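Local coordinates for protein aspartate-semialdehyde dehydrogenase (Vibrio cholerae, PDB 2R00) that catalyses the NADPH-dependent reductive dephosphorylation of L-aspartyl-4-phosphate to L-aspartate semialdehyde, a step on the route to lysine, threonine and methionine, at residues Thr155-Val160 and Ala245-Val250. Residues are numbered along the deposited sequence; the frame is centred on the assembly and turned at random.
Sequences TTYQSV and AEAVHV
With CG set opposite its carbonyl carbon (chi1 -55°), the Y157 ring runs back alongside its own strand, its CD1 edge at A245 and its far end near A247 CB. E246 takes the same first torsion (chi1 -53°) and runs extended past CG, which lays its stem alongside T156. CD1 of Y157 lies 3.4 Å from A245 O, while A245 CB and A247 CB meet CD1 and CE1 in apolar contact. On the other face of the sheet T156 and E246 form a non-hydrogen-bonded pair, pointing the same way; T156 CG2 packs against E246 CG at 3.8 Å and also borders the carboxylate. The antiparallel strands are joined on either side of this pair. T155 and A247 exchange two hydrogen bonds, T155 N to A247 O at 2.9 Å and A247 N to T155 O at 2.8 Å. At the next hydrogen-bonded pair, Y157 N reaches A245 O at 2.8 Å, whereas the return bond from A245 N to Y157 O is weak. Two CA-H...O contacts, E246 CA to T155 O and T156 CA to A245 O, fill in between.

The E246 side chain is about 3 Å from that of H244, the predicted proton acceptor, and about 7 Å from that of C131, the acyl-thioester residue, so the T156-E246 face turns toward the active site; Q158, next along, is predicted to bind substrate. The Y157 face lies at the subunit interface: the two Y157 OH groups, one from each subunit, hydrogen-bond to each other, while within the chain the Y157 ring lies about 10° from the plane of W310. Strands 230-238 and 306-313 flank the pair in the dimerisation-domain sheet, and helix 131-147 covers T156 and E246.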
loop_
_atom_site.group_PDB
_atom_site.type_symbol
_atom_site.label_atom_id
_atom_site.label_comp_id
_atom_site.label_asym_id
_atom_site.label_seq_id
_atom_site.Cartn_x
_atom_site.Cartn_y
_atom_site.Cartn_z
ATOM N N THR A 155 5.797 2.101 -1.533
ATOM C CA THR A 155 5.438 1.432 -0.287
ATOM C C THR A 155 5.689 -0.072 -0.432
ATOM O O THR A 155 5.211 -0.687 -1.394
ATOM C CB THR A 155 3.952 1.691 0.091
ATOM O OG1 THR A 155 3.726 3.098 0.209
ATOM C CG2 THR A 155 3.611 1.025 1.426
ATOM N N THR A 156 6.460 -0.649 0.494
ATOM C CA THR A 156 6.722 -2.087 0.499
ATOM C C THR A 156 5.980 -2.731 1.655
ATOM O O THR A 156 5.778 -2.110 2.696
ATOM C CB THR A 156 8.241 -2.446 0.622
ATOM O OG1 THR A 156 8.730 -2.100 1.929
ATOM C CG2 THR A 156 9.069 -1.741 -0.446
ATOM N N TYR A 157 5.609 -3.993 1.472
ATOM C CA TYR A 157 4.796 -4.704 2.440
ATOM C C TYR A 157 5.428 -6.058 2.728
ATOM O O TYR A 157 5.701 -6.833 1.810
ATOM C CB TYR A 157 3.383 -4.927 1.892
ATOM C CG TYR A 157 2.656 -3.688 1.434
ATOM C CD1 TYR A 157 2.660 -3.312 0.094
ATOM C CD2 TYR A 157 1.934 -2.911 2.332
ATOM C CE1 TYR A 157 1.972 -2.182 -0.349
ATOM C CE2 TYR A 157 1.236 -1.781 1.908
ATOM C CZ TYR A 157 1.263 -1.420 0.565
ATOM O OH TYR A 157 0.591 -0.296 0.138
ATOM N N GLN A 158 5.655 -6.324 4.008
ATOM C CA GLN A 158 6.157 -7.609 4.464
ATOM C C GLN A 158 5.595 -7.905 5.848
ATOM O O GLN A 158 5.166 -6.996 6.555
ATOM C CB GLN A 158 7.691 -7.616 4.495
ATOM C CG GLN A 158 8.301 -6.554 5.387
ATOM C CD GLN A 158 9.796 -6.379 5.160
ATOM O OE1 GLN A 158 10.528 -7.357 4.974
ATOM N NE2 GLN A 158 10.255 -5.127 5.165
ATOM N N SER A 159 5.611 -9.183 6.221
ATOM C CA SER A 159 5.073 -9.650 7.502
ATOM C C SER A 159 5.800 -9.014 8.679
ATOM O O SER A 159 7.002 -8.757 8.602
ATOM C CB SER A 159 5.261 -11.155 7.604
ATOM O OG SER A 159 6.648 -11.456 7.609
ATOM N N VAL A 160 5.081 -8.793 9.777
ATOM C CA VAL A 160 5.720 -8.318 11.010
ATOM C C VAL A 160 6.653 -9.375 11.624
ATOM O O VAL A 160 7.664 -9.028 12.234
ATOM C CB VAL A 160 4.685 -7.746 12.038
ATOM C CG1 VAL A 160 3.696 -8.814 12.499
ATOM C CG2 VAL A 160 5.396 -7.086 13.240
ATOM N N ALA A 245 5.161 -7.453 -1.468
ATOM C CA ALA A 245 4.510 -6.573 -2.437
ATOM C C ALA A 245 5.015 -5.144 -2.299
ATOM O O ALA A 245 5.491 -4.754 -1.230
ATOM C CB ALA A 245 2.999 -6.623 -2.268
ATOM N N GLU A 246 4.914 -4.386 -3.393
ATOM C CA GLU A 246 5.255 -2.966 -3.433
ATOM C C GLU A 246 4.243 -2.224 -4.271
ATOM O O GLU A 246 3.861 -2.698 -5.324
ATOM C CB GLU A 246 6.608 -2.745 -4.086
ATOM C CG GLU A 246 7.710 -3.555 -3.500
ATOM C CD GLU A 246 8.989 -3.361 -4.227
ATOM O OE1 GLU A 246 8.969 -3.163 -5.459
ATOM O OE2 GLU A 246 10.020 -3.405 -3.561
ATOM N N ALA A 247 3.828 -1.057 -3.795
ATOM C CA ALA A 247 3.021 -0.122 -4.568
ATOM C C ALA A 247 3.966 0.983 -5.010
ATOM O O ALA A 247 4.685 1.559 -4.176
ATOM C CB ALA A 247 1.898 0.453 -3.702
ATOM N N VAL A 248 4.001 1.261 -6.312
ATOM C CA VAL A 248 4.989 2.195 -6.866
ATOM C C VAL A 248 4.318 3.335 -7.613
ATOM O O VAL A 248 3.498 3.109 -8.514
ATOM C CB VAL A 248 5.997 1.500 -7.851
ATOM C CG1 VAL A 248 7.138 2.458 -8.224
ATOM C CG2 VAL A 248 6.557 0.219 -7.254
ATOM N N HIS A 249 4.661 4.560 -7.223
ATOM C CA HIS A 249 4.322 5.725 -8.020
ATOM C C HIS A 249 5.602 6.362 -8.551
ATOM O O HIS A 249 6.541 6.600 -7.781
ATOM C CB HIS A 249 3.531 6.762 -7.215
ATOM C CG HIS A 249 3.288 8.033 -7.969
ATOM N ND1 HIS A 249 2.247 8.186 -8.859
ATOM C CD2 HIS A 249 3.979 9.197 -7.998
ATOM C CE1 HIS A 249 2.296 9.398 -9.384
ATOM N NE2 HIS A 249 3.340 10.029 -8.880
ATOM N N VAL A 250 5.632 6.632 -9.855
ATOM C CA VAL A 250 6.766 7.313 -10.472
ATOM C C VAL A 250 6.369 8.603 -11.191
ATOM O O VAL A 250 5.374 8.664 -11.909
ATOM C CB VAL A 250 7.610 6.378 -11.403
ATOM C CG1 VAL A 250 8.147 5.193 -10.605
ATOM C CG2 VAL A 250 6.814 5.884 -12.581
#